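Pumilio homolog 23 (Arabidopsis thaliana, PDB 5WZJ) binds RNA sequence-specifically, including a target from 18S rRNA, through its pumilio repeats, and probably regulates translation and mRNA stability via 3' untranslated regions. Local coordinates at residues A179-L184 / A323-Q328; S280-S285 / L314-V319; G358-V363 / H426-L431. All blocks are in the same frame, centred on the assembly; numbering follows the deposited sequence.

Contact 1 (A179-L184 / A323-Q328); sequences AKRLNL and ANFVIQ. With nucleotides of chain B.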
loop_
_atom_site.group_PDB
_atom_site.type_symbol
_atom_site.label_atom_id
_atom_site.label_comp_id
_atom_site.label_asym_id
_atom_site.label_seq_id
_atom_site.Cartn_x
_atom_site.Cartn_y
_atom_site.Cartn_z
ATOM N N ALA A 179 4.736 -3.913 2.272
ATOM C CA ALA A 179 5.262 -5.263 2.106
ATOM C C ALA A 179 6.054 -5.387 0.812
ATOM O O ALA A 179 7.116 -6.020 0.784
ATOM C CB ALA A 179 4.122 -6.279 2.134
ATOM N N LYS A 180 5.556 -4.780 -0.270
ATOM C CA LYS A 180 6.280 -4.815 -1.536
ATOM C C LYS A 180 7.582 -4.031 -1.443
ATOM O O LYS A 180 8.623 -4.480 -1.937
ATOM C CB LYS A 180 5.397 -4.275 -2.665
ATOM N N ARG A 181 7.546 -2.859 -0.803
ATOM C CA ARG A 181 8.757 -2.065 -0.642
ATOM C C ARG A 181 9.779 -2.770 0.253
ATOM O O ARG A 181 10.987 -2.605 0.054
ATOM C CB ARG A 181 8.392 -0.679 -0.090
ATOM C CG ARG A 181 9.574 0.239 0.197
ATOM C CD ARG A 181 9.131 1.679 0.482
ATOM N NE ARG A 181 8.705 2.372 -0.737
ATOM C CZ ARG A 181 8.347 3.653 -0.783
ATOM N NH1 ARG A 181 8.356 4.394 0.325
ATOM N NH2 ARG A 181 7.965 4.193 -1.937
ATOM N N LEU A 182 9.322 -3.567 1.224
ATOM C CA LEU A 182 10.209 -4.308 2.116
ATOM C C LEU A 182 10.403 -5.759 1.704
ATOM O O LEU A 182 11.057 -6.512 2.435
ATOM C CB LEU A 182 9.690 -4.267 3.556
ATOM C CG LEU A 182 9.758 -2.895 4.205
ATOM C CD1 LEU A 182 9.498 -3.023 5.695
ATOM C CD2 LEU A 182 11.121 -2.276 3.919
ATOM N N ASN A 183 9.838 -6.177 0.572
ATOM C CA ASN A 183 10.046 -7.532 0.062
ATOM C C ASN A 183 9.513 -8.591 1.036
ATOM O O ASN A 183 10.099 -9.663 1.198
ATOM C CB ASN A 183 11.530 -7.759 -0.249
ATOM C CG ASN A 183 11.750 -8.646 -1.449
ATOM O OD1 ASN A 183 11.330 -8.323 -2.561
ATOM N ND2 ASN A 183 12.438 -9.762 -1.238
ATOM N N LEU A 184 8.396 -8.289 1.696
ATOM C CA LEU A 184 7.728 -9.252 2.575
ATOM C C LEU A 184 6.441 -9.782 1.939
ATOM O O LEU A 184 5.878 -10.787 2.382
ATOM C CB LEU A 184 7.415 -8.620 3.932
ATOM C CG LEU A 184 8.601 -8.240 4.824
ATOM C CD1 LEU A 184 8.152 -7.356 5.976
ATOM C CD2 LEU A 184 9.306 -9.487 5.341
ATOM N N ALA A 323 11.690 13.639 1.046
ATOM C CA ALA A 323 12.578 12.936 0.134
ATOM C C ALA A 323 13.023 11.576 0.666
ATOM O O ALA A 323 13.460 10.739 -0.129
ATOM C CB ALA A 323 13.807 13.798 -0.162
ATOM N N ASN A 324 12.946 11.327 1.980
ATOM C CA ASN A 324 13.423 10.025 2.443
ATOM C C ASN A 324 12.549 8.905 1.904
ATOM O O ASN A 324 13.031 7.785 1.722
ATOM C CB ASN A 324 13.513 9.967 3.974
ATOM C CG ASN A 324 12.192 9.658 4.639
ATOM O OD1 ASN A 324 11.891 8.500 4.931
ATOM N ND2 ASN A 324 11.388 10.698 4.888
ATOM N N PHE A 325 11.277 9.188 1.609
ATOM C CA PHE A 325 10.444 8.159 0.991
ATOM C C PHE A 325 10.844 7.906 -0.456
ATOM O O PHE A 325 10.686 6.782 -0.949
ATOM C CB PHE A 325 8.972 8.544 1.092
ATOM C CG PHE A 325 8.458 8.553 2.500
ATOM C CD1 PHE A 325 8.066 7.369 3.117
ATOM C CD2 PHE A 325 8.396 9.744 3.218
ATOM C CE1 PHE A 325 7.597 7.369 4.418
ATOM C CE2 PHE A 325 7.948 9.752 4.526
ATOM C CZ PHE A 325 7.531 8.563 5.127
ATOM N N VAL A 326 11.377 8.925 -1.145
ATOM C CA VAL A 326 11.957 8.693 -2.464
ATOM C C VAL A 326 13.174 7.786 -2.354
ATOM O O VAL A 326 13.373 6.885 -3.179
ATOM C CB VAL A 326 12.323 10.023 -3.147
ATOM C CG1 VAL A 326 12.839 9.755 -4.563
ATOM C CG2 VAL A 326 11.116 10.962 -3.199
ATOM N N ILE A 327 14.012 8.013 -1.342
ATOM C CA ILE A 327 15.176 7.154 -1.162
ATOM C C ILE A 327 14.731 5.724 -0.871
ATOM O O ILE A 327 15.325 4.759 -1.369
ATOM C CB ILE A 327 16.088 7.722 -0.057
ATOM C CG1 ILE A 327 16.595 9.108 -0.456
ATOM C CG2 ILE A 327 17.275 6.786 0.207
ATOM C CD1 ILE A 327 17.235 9.145 -1.874
ATOM N N GLN A 328 13.656 5.564 -0.094
ATOM C CA GLN A 328 13.136 4.225 0.163
ATOM C C GLN A 328 12.731 3.532 -1.131
ATOM O O GLN A 328 13.034 2.347 -1.334
ATOM C CB GLN A 328 11.950 4.294 1.118
ATOM C CG GLN A 328 12.318 4.580 2.575
ATOM C CD GLN A 328 11.084 4.580 3.457
ATOM O OE1 GLN A 328 10.177 3.764 3.265
ATOM N NE2 GLN A 328 11.026 5.509 4.414
ATOM P P G B 7 4.168 12.482 9.549
ATOM O OP1 G B 7 4.033 13.593 10.518
ATOM O OP2 G B 7 3.160 11.412 9.373
ATOM O "O5'" G B 7 4.281 13.108 8.086
ATOM C "C5'" G B 7 5.088 14.245 7.845
ATOM C "C4'" G B 7 5.112 14.595 6.377
ATOM O "O4'" G B 7 5.980 13.686 5.650
ATOM C "C3'" G B 7 3.788 14.480 5.646
ATOM O "O3'" G B 7 2.919 15.564 5.918
ATOM C "C2'" G B 7 4.235 14.384 4.192
ATOM O "O2'" G B 7 4.589 15.664 3.699
ATOM C "C1'" G B 7 5.513 13.543 4.324
ATOM N N9 G B 7 5.233 12.124 4.063
ATOM C C8 G B 7 4.616 11.225 4.902
ATOM N N7 G B 7 4.474 10.053 4.355
ATOM C C5 G B 7 5.011 10.185 3.082
ATOM C C6 G B 7 5.136 9.245 2.026
ATOM O O6 G B 7 4.779 8.067 2.021
ATOM N N1 G B 7 5.752 9.782 0.901
ATOM C C2 G B 7 6.176 11.083 0.809
ATOM N N2 G B 7 6.738 11.438 -0.356
ATOM N N3 G B 7 6.061 11.974 1.786
ATOM C C4 G B 7 5.476 11.462 2.883
ATOM P P U B 6 5.937 6.368 11.862
ATOM O OP1 U B 6 7.171 6.257 12.679
ATOM O OP2 U B 6 4.645 5.925 12.414
ATOM O "O5'" U B 6 5.746 7.873 11.382
ATOM C "C5'" U B 6 6.140 8.982 12.176
ATOM C "C4'" U B 6 6.578 10.130 11.300
ATOM O "O4'" U B 6 7.891 9.824 10.757
ATOM C "C3'" U B 6 5.666 10.396 10.095
ATOM O "O3'" U B 6 5.602 11.798 9.824
ATOM C "C2'" U B 6 6.385 9.675 8.954
ATOM O "O2'" U B 6 6.115 10.199 7.671
ATOM C "C1'" U B 6 7.850 9.867 9.339
ATOM N N1 U B 6 8.768 8.833 8.829
ATOM C C2 U B 6 9.666 9.193 7.836
ATOM O O2 U B 6 9.709 10.321 7.359
ATOM N N3 U B 6 10.507 8.189 7.416
ATOM C C4 U B 6 10.553 6.890 7.890
ATOM O O4 U B 6 11.376 6.092 7.423
ATOM C C5 U B 6 9.598 6.599 8.920
ATOM C C6 U B 6 8.754 7.552 9.341
ATOM P P U B 5 1.723 2.883 8.492
ATOM O OP1 U B 5 1.125 3.284 9.787
ATOM O OP2 U B 5 1.217 3.403 7.197
ATOM O "O5'" U B 5 3.287 3.181 8.547
ATOM C "C5'" U B 5 4.069 2.733 9.647
ATOM C "C4'" U B 5 5.359 3.506 9.751
ATOM O "O4'" U B 5 6.208 3.166 8.621
ATOM C "C3'" U B 5 5.200 5.022 9.721
ATOM O "O3'" U B 5 6.241 5.597 10.492
ATOM C "C2'" U B 5 5.429 5.350 8.245
ATOM O "O2'" U B 5 5.846 6.675 7.998
ATOM C "C1'" U B 5 6.508 4.335 7.878
ATOM N N1 U B 5 6.536 3.958 6.458
ATOM C C2 U B 5 7.746 4.082 5.805
ATOM O O2 U B 5 8.743 4.510 6.352
ATOM N N3 U B 5 7.748 3.704 4.487
ATOM C C4 U B 5 6.676 3.216 3.775
ATOM O O4 U B 5 6.847 2.920 2.597
ATOM C C5 U B 5 5.455 3.102 4.517
ATOM C C6 U B 5 5.425 3.462 5.810
#
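Arg-181 and Gln-328 meet at about a right angle, with the guanidinium and amide planes turned 82° apart. NH1 of Arg-181 lies 3.5 Å from OE1 of Gln-328, and the Phe-325 carbonyl is nearby, but no hydrogen bond joins the two segments here. With CG anti to the backbone N (chi1 177°), the arginine chain runs toward helix 323-332 and bends once, at chi3. There NH1 comes obliquely to within 3.1 Å of O4 of U5 of chain B, while NH2 forms salt bridges with Glu-291 and Glu-295. A long cation suits this place, since one side chain can serve the uracil and the acidic pair together.

The tight part of the contact is the helix 323-332 side, packed against RNA. Gln-328 reads U5 with both ends of its amide: OE1 accepts from N3 of U5 at 2.7 Å along a nearly straight bond (172°), and NE2 donates to O2 of U5 at 3.2 Å. Asn-324 does the same for U6 of chain B, OD1 taking its N3-H at 2.9 Å and ND2 giving to its O2. Gln-328 NE2 also comes close to O4 of U6 and makes a weak bond to Asn-324 OD1, tying the two amides together. Phe-325 offers a flat, apolar face to the guanine of G7 of chain B: C6 sits 3.4 Å above the ring centre, and Asn-324 OD1 lies over the opposite face.

The segment 179-184 is looser away from Arg-181. Asn-183, which closes a Schellman motif at the helix end, is exposed and poorly ordered, and Leu-184 is exposed too. The asparagine, aromatic and glutamine set on one helix is the base-reading arrangement of a pumilio repeat, here Pumilio 6.

Contact 2 (S280-S285 / L314-V319); sequences SMKDNS and LFELSV. With nucleotides of chain B.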
loop_
_atom_site.group_PDB
_atom_site.type_symbol
_atom_site.label_atom_id
_atom_site.label_comp_id
_atom_site.label_asym_id
_atom_site.label_seq_id
_atom_site.Cartn_x
_atom_site.Cartn_y
_atom_site.Cartn_z
ATOM N N SER A 280 14.074 19.734 -6.541
ATOM C CA SER A 280 12.649 19.656 -6.258
ATOM C C SER A 280 12.280 18.441 -5.415
ATOM O O SER A 280 11.103 18.279 -5.076
ATOM C CB SER A 280 11.850 19.631 -7.573
ATOM O OG SER A 280 12.195 20.723 -8.410
ATOM N N MET A 281 13.257 17.600 -5.058
ATOM C CA MET A 281 12.980 16.292 -4.461
ATOM C C MET A 281 12.406 16.382 -3.051
ATOM O O MET A 281 11.838 15.397 -2.559
ATOM C CB MET A 281 14.262 15.452 -4.435
ATOM C CG MET A 281 14.013 13.956 -4.329
ATOM S SD MET A 281 13.155 13.337 -5.804
ATOM C CE MET A 281 14.413 13.565 -7.060
ATOM N N LYS A 282 12.558 17.522 -2.377
ATOM C CA LYS A 282 12.029 17.691 -1.031
ATOM C C LYS A 282 10.606 18.223 -1.028
ATOM O O LYS A 282 9.981 18.283 0.039
ATOM C CB LYS A 282 12.938 18.621 -0.217
ATOM C CG LYS A 282 14.368 18.092 -0.093
ATOM C CD LYS A 282 15.274 19.040 0.691
ATOM C CE LYS A 282 16.700 18.483 0.750
ATOM N NZ LYS A 282 17.618 19.329 1.569
ATOM N N ASP A 283 10.078 18.592 -2.189
ATOM C CA ASP A 283 8.685 19.006 -2.276
ATOM C C ASP A 283 7.757 17.826 -1.992
ATOM O O ASP A 283 8.002 16.701 -2.440
ATOM C CB ASP A 283 8.404 19.574 -3.664
ATOM C CG ASP A 283 6.970 19.988 -3.828
ATOM O OD1 ASP A 283 6.650 21.102 -3.382
ATOM O OD2 ASP A 283 6.166 19.200 -4.382
ATOM N N ASN A 284 6.682 18.073 -1.238
ATOM C CA ASN A 284 5.820 16.947 -0.879
ATOM C C ASN A 284 5.130 16.348 -2.102
ATOM O O ASN A 284 5.009 15.123 -2.208
ATOM C CB ASN A 284 4.772 17.345 0.153
ATOM C CG ASN A 284 3.850 16.175 0.496
ATOM O OD1 ASN A 284 4.278 15.203 1.118
ATOM N ND2 ASN A 284 2.599 16.241 0.044
ATOM N N SER A 285 4.667 17.187 -3.033
ATOM C CA SER A 285 3.969 16.657 -4.204
ATOM C C SER A 285 4.920 15.917 -5.147
ATOM O O SER A 285 4.590 14.837 -5.651
ATOM C CB SER A 285 3.253 17.784 -4.939
ATOM O OG SER A 285 2.235 18.320 -4.110
ATOM N N LEU A 314 22.497 10.720 -1.174
ATOM C CA LEU A 314 21.562 9.774 -0.567
ATOM C C LEU A 314 21.257 10.130 0.885
ATOM O O LEU A 314 20.098 10.070 1.317
ATOM C CB LEU A 314 22.120 8.353 -0.664
ATOM C CG LEU A 314 22.261 7.770 -2.077
ATOM C CD1 LEU A 314 22.695 6.304 -2.007
ATOM C CD2 LEU A 314 20.936 7.918 -2.857
ATOM N N PHE A 315 22.278 10.501 1.659
ATOM C CA PHE A 315 22.026 10.755 3.073
ATOM C C PHE A 315 21.266 12.058 3.265
ATOM O O PHE A 315 20.329 12.117 4.071
ATOM C CB PHE A 315 23.328 10.767 3.883
ATOM C CG PHE A 315 23.111 11.088 5.338
ATOM C CD1 PHE A 315 22.434 10.202 6.153
ATOM C CD2 PHE A 315 23.524 12.298 5.868
ATOM C CE1 PHE A 315 22.191 10.497 7.482
ATOM C CE2 PHE A 315 23.291 12.600 7.204
ATOM C CZ PHE A 315 22.629 11.690 8.012
ATOM N N GLU A 316 21.640 13.107 2.525
ATOM C CA GLU A 316 20.913 14.372 2.630
ATOM C C GLU A 316 19.430 14.181 2.333
ATOM O O GLU A 316 18.572 14.733 3.035
ATOM C CB GLU A 316 21.501 15.422 1.686
ATOM C CG GLU A 316 20.762 16.757 1.770
ATOM C CD GLU A 316 21.188 17.755 0.701
ATOM O OE1 GLU A 316 22.275 17.578 0.106
ATOM O OE2 GLU A 316 20.423 18.717 0.454
ATOM N N LEU A 317 19.108 13.395 1.299
ATOM C CA LEU A 317 17.707 13.161 0.965
ATOM C C LEU A 317 17.025 12.262 1.996
ATOM O O LEU A 317 15.824 12.416 2.265
ATOM C CB LEU A 317 17.604 12.572 -0.448
ATOM C CG LEU A 317 18.062 13.520 -1.570
ATOM C CD1 LEU A 317 18.149 12.803 -2.908
ATOM C CD2 LEU A 317 17.159 14.760 -1.687
ATOM N N SER A 318 17.784 11.362 2.622
ATOM C CA SER A 318 17.228 10.459 3.626
ATOM C C SER A 318 16.856 11.165 4.922
ATOM O O SER A 318 16.049 10.630 5.688
ATOM C CB SER A 318 18.214 9.334 3.925
ATOM O OG SER A 318 18.419 8.532 2.781
ATOM N N VAL A 319 17.418 12.345 5.206
ATOM C CA VAL A 319 17.021 13.056 6.418
ATOM C C VAL A 319 15.889 14.033 6.167
ATOM O O VAL A 319 15.380 14.641 7.121
ATOM C CB VAL A 319 18.213 13.787 7.075
ATOM C CG1 VAL A 319 19.305 12.797 7.418
ATOM C CG2 VAL A 319 18.749 14.891 6.179
ATOM P P G B 7 4.168 12.482 9.549
ATOM O OP1 G B 7 4.033 13.593 10.518
ATOM O OP2 G B 7 3.160 11.412 9.373
ATOM O "O5'" G B 7 4.281 13.108 8.086
ATOM C "C5'" G B 7 5.088 14.245 7.845
ATOM C "C4'" G B 7 5.112 14.595 6.377
ATOM O "O4'" G B 7 5.980 13.686 5.650
ATOM C "C3'" G B 7 3.788 14.480 5.646
ATOM O "O3'" G B 7 2.919 15.564 5.918
ATOM C "C2'" G B 7 4.235 14.384 4.192
ATOM O "O2'" G B 7 4.589 15.664 3.699
ATOM C "C1'" G B 7 5.513 13.543 4.324
ATOM N N9 G B 7 5.233 12.124 4.063
ATOM C C8 G B 7 4.616 11.225 4.902
ATOM N N7 G B 7 4.474 10.053 4.355
ATOM C C5 G B 7 5.011 10.185 3.082
ATOM C C6 G B 7 5.136 9.245 2.026
ATOM O O6 G B 7 4.779 8.067 2.021
ATOM N N1 G B 7 5.752 9.782 0.901
ATOM C C2 G B 7 6.176 11.083 0.809
ATOM N N2 G B 7 6.738 11.438 -0.356
ATOM N N3 G B 7 6.061 11.974 1.786
ATOM C C4 G B 7 5.476 11.462 2.883
ATOM P P A B 8 1.329 15.330 5.964
ATOM O OP1 A B 8 0.703 16.638 6.272
ATOM O OP2 A B 8 1.003 14.145 6.779
ATOM O "O5'" A B 8 1.014 14.923 4.466
ATOM C "C5'" A B 8 -0.259 14.445 4.099
ATOM C "C4'" A B 8 -0.789 15.285 2.978
ATOM O "O4'" A B 8 -0.004 15.047 1.779
ATOM C "C3'" A B 8 -2.230 15.014 2.576
ATOM O "O3'" A B 8 -3.126 15.777 3.381
ATOM C "C2'" A B 8 -2.249 15.442 1.125
ATOM O "O2'" A B 8 -2.334 16.861 1.096
ATOM C "C1'" A B 8 -0.842 15.029 0.657
ATOM N N9 A B 8 -0.749 13.675 0.059
ATOM C C8 A B 8 -1.018 12.431 0.596
ATOM N N7 A B 8 -0.780 11.431 -0.233
ATOM C C5 A B 8 -0.296 12.040 -1.379
ATOM C C6 A B 8 0.157 11.552 -2.623
ATOM N N6 A B 8 0.201 10.266 -2.990
ATOM N N1 A B 8 0.574 12.466 -3.532
ATOM C C2 A B 8 0.551 13.771 -3.229
ATOM N N3 A B 8 0.146 14.345 -2.102
ATOM C C4 A B 8 -0.256 13.416 -1.204
HETATM O O HOH W 1 17.752 17.446 3.707
#
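Extended torsions bring Lys-282 and Glu-316 together: the lysine CG stands anti to its carbonyl carbon (chi1 -59°), that of the glutamate anti to the backbone N (chi1 180°), and both chains run straight from there; the two side chains cross at about a right angle, NZ meeting OE2. This joins neighbouring pumilio repeats, the turn 280-283 of Pumilio 5 and helix 314-318 of Pumilio 6. NZ of Lys-282 lies 3.1 Å from OE2 of Glu-316, a salt bridge made through the lone pair facing away from the other carboxylate oxygen. The same NZ also donates to a water, which in turn donates to the backbone O of Glu-316. Both residues are exposed, where long charged chains can reach one another from separate elements while staying in solvent.

The buried part of the contact is apolar. CB of Met-281 touches CD2 of Leu-317 at 4.1 Å, the two chains crossing at about a right angle. The methionine then bends at chi2 and chi3, leading its tip away from the leucine; Val-309, Phe-310 and Val-326 pack around it.

The turn also opens helix 284-296. Asp-283 is its N-cap, its OD2 accepting from the amides of Ser-285, weakly, and Phe-286; a short carboxylate suits these first N-H groups. Next to it Asn-284 faces the RNA: OD1 accepts from O2' of G7 of chain B at 2.6 Å, and ND2 gives a weak bond to O4' of A8 of chain B. With an alanine here, the O2' of G7 would probably be left without its acceptor and the sugar of A8 less firmly held.

In the partner helix, Leu-314 O receives two donors of Ser-318 from opposite faces of its plane, N at 3.0 Å and OG at 2.7 Å.

Contact 3 (G358-V363 / H426-L431); sequences GKSGVV and HVMGCL. With nucleotides of chain B.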
loop_
_atom_site.group_PDB
_atom_site.type_symbol
_atom_site.label_atom_id
_atom_site.label_comp_id
_atom_site.label_asym_id
_atom_site.label_seq_id
_atom_site.Cartn_x
_atom_site.Cartn_y
_atom_site.Cartn_z
ATOM N N GLY A 358 14.114 9.448 13.074
ATOM C CA GLY A 358 12.812 8.946 12.669
ATOM C C GLY A 358 12.728 8.530 11.213
ATOM O O GLY A 358 11.677 8.702 10.579
ATOM N N LYS A 359 13.806 7.970 10.668
ATOM C CA LYS A 359 13.908 7.585 9.269
ATOM C C LYS A 359 14.197 6.089 9.146
ATOM O O LYS A 359 14.927 5.650 8.260
ATOM C CB LYS A 359 14.984 8.418 8.569
ATOM C CG LYS A 359 14.728 9.937 8.615
ATOM C CD LYS A 359 13.394 10.304 7.955
ATOM C CE LYS A 359 13.146 11.821 7.943
ATOM N NZ LYS A 359 13.117 12.393 9.332
ATOM N N SER A 360 13.611 5.281 10.035
ATOM C CA SER A 360 13.907 3.850 10.056
ATOM C C SER A 360 13.449 3.121 8.790
ATOM O O SER A 360 13.961 2.041 8.498
ATOM C CB SER A 360 13.265 3.204 11.294
ATOM O OG SER A 360 11.865 3.431 11.347
ATOM N N GLY A 361 12.505 3.675 8.029
ATOM C CA GLY A 361 12.123 3.039 6.778
ATOM C C GLY A 361 13.249 3.008 5.761
ATOM O O GLY A 361 13.330 2.087 4.942
ATOM N N VAL A 362 14.135 4.005 5.795
ATOM C CA VAL A 362 15.306 3.973 4.918
ATOM C C VAL A 362 16.188 2.788 5.284
ATOM O O VAL A 362 16.648 2.037 4.418
ATOM C CB VAL A 362 16.091 5.297 5.002
ATOM C CG1 VAL A 362 17.349 5.222 4.128
ATOM C CG2 VAL A 362 15.213 6.480 4.600
ATOM N N VAL A 363 16.437 2.613 6.585
ATOM C CA VAL A 363 17.241 1.489 7.060
ATOM C C VAL A 363 16.585 0.171 6.678
ATOM O O VAL A 363 17.236 -0.734 6.144
ATOM C CB VAL A 363 17.455 1.596 8.584
ATOM C CG1 VAL A 363 18.216 0.382 9.098
ATOM C CG2 VAL A 363 18.217 2.865 8.918
ATOM N N HIS A 426 6.922 -1.018 18.084
ATOM C CA HIS A 426 7.180 -0.120 16.965
ATOM C C HIS A 426 6.996 -0.845 15.638
ATOM O O HIS A 426 7.625 -1.883 15.396
ATOM C CB HIS A 426 8.604 0.420 17.087
ATOM C CG HIS A 426 8.898 1.578 16.188
ATOM N ND1 HIS A 426 9.573 1.438 14.994
ATOM C CD2 HIS A 426 8.631 2.901 16.321
ATOM C CE1 HIS A 426 9.704 2.625 14.424
ATOM N NE2 HIS A 426 9.140 3.528 15.209
ATOM N N VAL A 427 6.162 -0.284 14.756
ATOM C CA VAL A 427 5.797 -1.006 13.534
ATOM C C VAL A 427 7.018 -1.228 12.641
ATOM O O VAL A 427 7.282 -2.351 12.192
ATOM C CB VAL A 427 4.661 -0.275 12.788
ATOM C CG1 VAL A 427 4.435 -0.911 11.419
ATOM C CG2 VAL A 427 3.366 -0.359 13.599
ATOM N N MET A 428 7.786 -0.173 12.367
ATOM C CA MET A 428 8.891 -0.336 11.430
ATOM C C MET A 428 10.029 -1.143 12.052
ATOM O O MET A 428 10.678 -1.944 11.365
ATOM C CB MET A 428 9.388 1.031 10.949
ATOM C CG MET A 428 10.463 0.942 9.879
ATOM S SD MET A 428 9.911 0.097 8.380
ATOM C CE MET A 428 8.813 1.333 7.691
ATOM N N GLY A 429 10.273 -0.962 13.352
ATOM C CA GLY A 429 11.257 -1.797 14.020
ATOM C C GLY A 429 10.902 -3.268 13.927
ATOM O O GLY A 429 11.761 -4.111 13.658
ATOM N N CYS A 430 9.617 -3.592 14.102
ATOM C CA CYS A 430 9.194 -4.983 13.985
ATOM C C CYS A 430 9.241 -5.475 12.540
ATOM O O CYS A 430 9.526 -6.653 12.304
ATOM C CB CYS A 430 7.800 -5.156 14.583
ATOM S SG CYS A 430 7.770 -5.001 16.380
ATOM N N LEU A 431 9.006 -4.595 11.559
ATOM C CA LEU A 431 9.172 -4.996 10.162
ATOM C C LEU A 431 10.641 -5.241 9.824
ATOM O O LEU A 431 10.960 -6.191 9.101
ATOM C CB LEU A 431 8.573 -3.942 9.216
ATOM C CG LEU A 431 7.040 -3.832 9.198
ATOM C CD1 LEU A 431 6.600 -2.516 8.523
ATOM C CD2 LEU A 431 6.403 -5.029 8.491
ATOM P P U B 6 5.937 6.368 11.862
ATOM O OP1 U B 6 7.171 6.257 12.679
ATOM O OP2 U B 6 4.645 5.925 12.414
ATOM O "O5'" U B 6 5.746 7.873 11.382
ATOM C "C5'" U B 6 6.140 8.982 12.176
ATOM C "C4'" U B 6 6.578 10.130 11.300
ATOM O "O4'" U B 6 7.891 9.824 10.757
ATOM C "C3'" U B 6 5.666 10.396 10.095
ATOM O "O3'" U B 6 5.602 11.798 9.824
ATOM C "C2'" U B 6 6.385 9.675 8.954
ATOM O "O2'" U B 6 6.115 10.199 7.671
ATOM C "C1'" U B 6 7.850 9.867 9.339
ATOM N N1 U B 6 8.768 8.833 8.829
ATOM C C2 U B 6 9.666 9.193 7.836
ATOM O O2 U B 6 9.709 10.321 7.359
ATOM N N3 U B 6 10.507 8.189 7.416
ATOM C C4 U B 6 10.553 6.890 7.890
ATOM O O4 U B 6 11.376 6.092 7.423
ATOM C C5 U B 6 9.598 6.599 8.920
ATOM C C6 U B 6 8.754 7.552 9.341
ATOM P P U B 5 1.723 2.883 8.492
ATOM O OP1 U B 5 1.125 3.284 9.787
ATOM O OP2 U B 5 1.217 3.403 7.197
ATOM O "O5'" U B 5 3.287 3.181 8.547
ATOM C "C5'" U B 5 4.069 2.733 9.647
ATOM C "C4'" U B 5 5.359 3.506 9.751
ATOM O "O4'" U B 5 6.208 3.166 8.621
ATOM C "C3'" U B 5 5.200 5.022 9.721
ATOM O "O3'" U B 5 6.241 5.597 10.492
ATOM C "C2'" U B 5 5.429 5.350 8.245
ATOM O "O2'" U B 5 5.846 6.675 7.998
ATOM C "C1'" U B 5 6.508 4.335 7.878
ATOM N N1 U B 5 6.536 3.958 6.458
ATOM C C2 U B 5 7.746 4.082 5.805
ATOM O O2 U B 5 8.743 4.510 6.352
ATOM N N3 U B 5 7.748 3.704 4.487
ATOM C C4 U B 5 6.676 3.216 3.775
ATOM O O4 U B 5 6.847 2.920 2.597
ATOM C C5 U B 5 5.455 3.102 4.517
ATOM C C6 U B 5 5.425 3.462 5.810
ATOM P P U B 4 -2.744 -1.004 11.555
ATOM O OP1 U B 4 -3.323 0.256 12.086
ATOM O OP2 U B 4 -3.505 -1.946 10.692
ATOM O "O5'" U B 4 -1.463 -0.625 10.698
ATOM C "C5'" U B 4 -0.380 0.093 11.275
ATOM C "C4'" U B 4 0.805 0.067 10.349
ATOM O "O4'" U B 4 1.229 -1.314 10.182
ATOM C "C3'" U B 4 0.529 0.604 8.940
ATOM O "O3'" U B 4 1.673 1.287 8.449
ATOM C "C2'" U B 4 0.334 -0.662 8.118
ATOM O "O2'" U B 4 0.636 -0.533 6.744
ATOM C "C1'" U B 4 1.298 -1.621 8.806
ATOM N N1 U B 4 0.940 -3.028 8.590
ATOM C C2 U B 4 1.882 -3.789 7.932
ATOM O O2 U B 4 2.973 -3.350 7.596
ATOM N N3 U B 4 1.507 -5.090 7.704
ATOM C C4 U B 4 0.303 -5.674 8.036
ATOM O O4 U B 4 0.139 -6.862 7.751
ATOM C C5 U B 4 -0.635 -4.809 8.699
ATOM C C6 U B 4 -0.297 -3.534 8.941
#
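Ser-360 and Met-428 form the first shell, where the starts of two helices of the PUF repeat domain converge beside the RNA of chain B. With OG between its backbone N and carbonyl carbon (chi1 56°), Ser-360 puts OG 3.2 Å from CG of Met-428; the same OG meets CE1 of His-426 at the ring edge. The methionine bends at chi2 and chi3, carrying CE to 3.8 Å from CA of Gly-361 and 3.3 Å from O4' of U5 of chain B. An unbranched, flexible chain suits this slot between helix and sugar.

Gly-361 fits for want of a side chain: a CB would clash with O2 of U5. Its backbone N donates to O4 of U6 of chain B at 2.7 Å, so a main-chain amide near the helix start contacts the O4 carbonyl of that uracil. On the other helix Val-427 packs against the sugar of U4 of chain B and Leu-431 against its base.

Behind this, His-426 caps the start of helix 427-436, and Leu-405 and Asp-406 touch it from helix 405-410. Its imidazole serves as an acceptor: ND1 receives the N-H of Gly-429 at 3.0 Å, with an angle of 156° and the donor only 9° out of the ring plane.

Contacts 1 and 3 are buried; contact 2 is only partly buried, lies farther from the centre of the chain, and touches RNA through Asn-284, at the sugars. The buried pair share U5 and U6 of chain B: side-chain amides read them in contact 1, whereas in contact 3 a backbone amide binds U6 and a methionine methyl packs on U5. Contact 2 is nested inside the chain loop closed by contact 1; helices 314-318 and 323-332 are consecutive, and Ala-323 rests on Leu-317. Lys-359 of contact 3 packs against Ser-318. Only contact 2 has a salt bridge between its segments; in contact 1 the arginine's acidic partners lie on helix 284-296, whose first residues belong to contact 2.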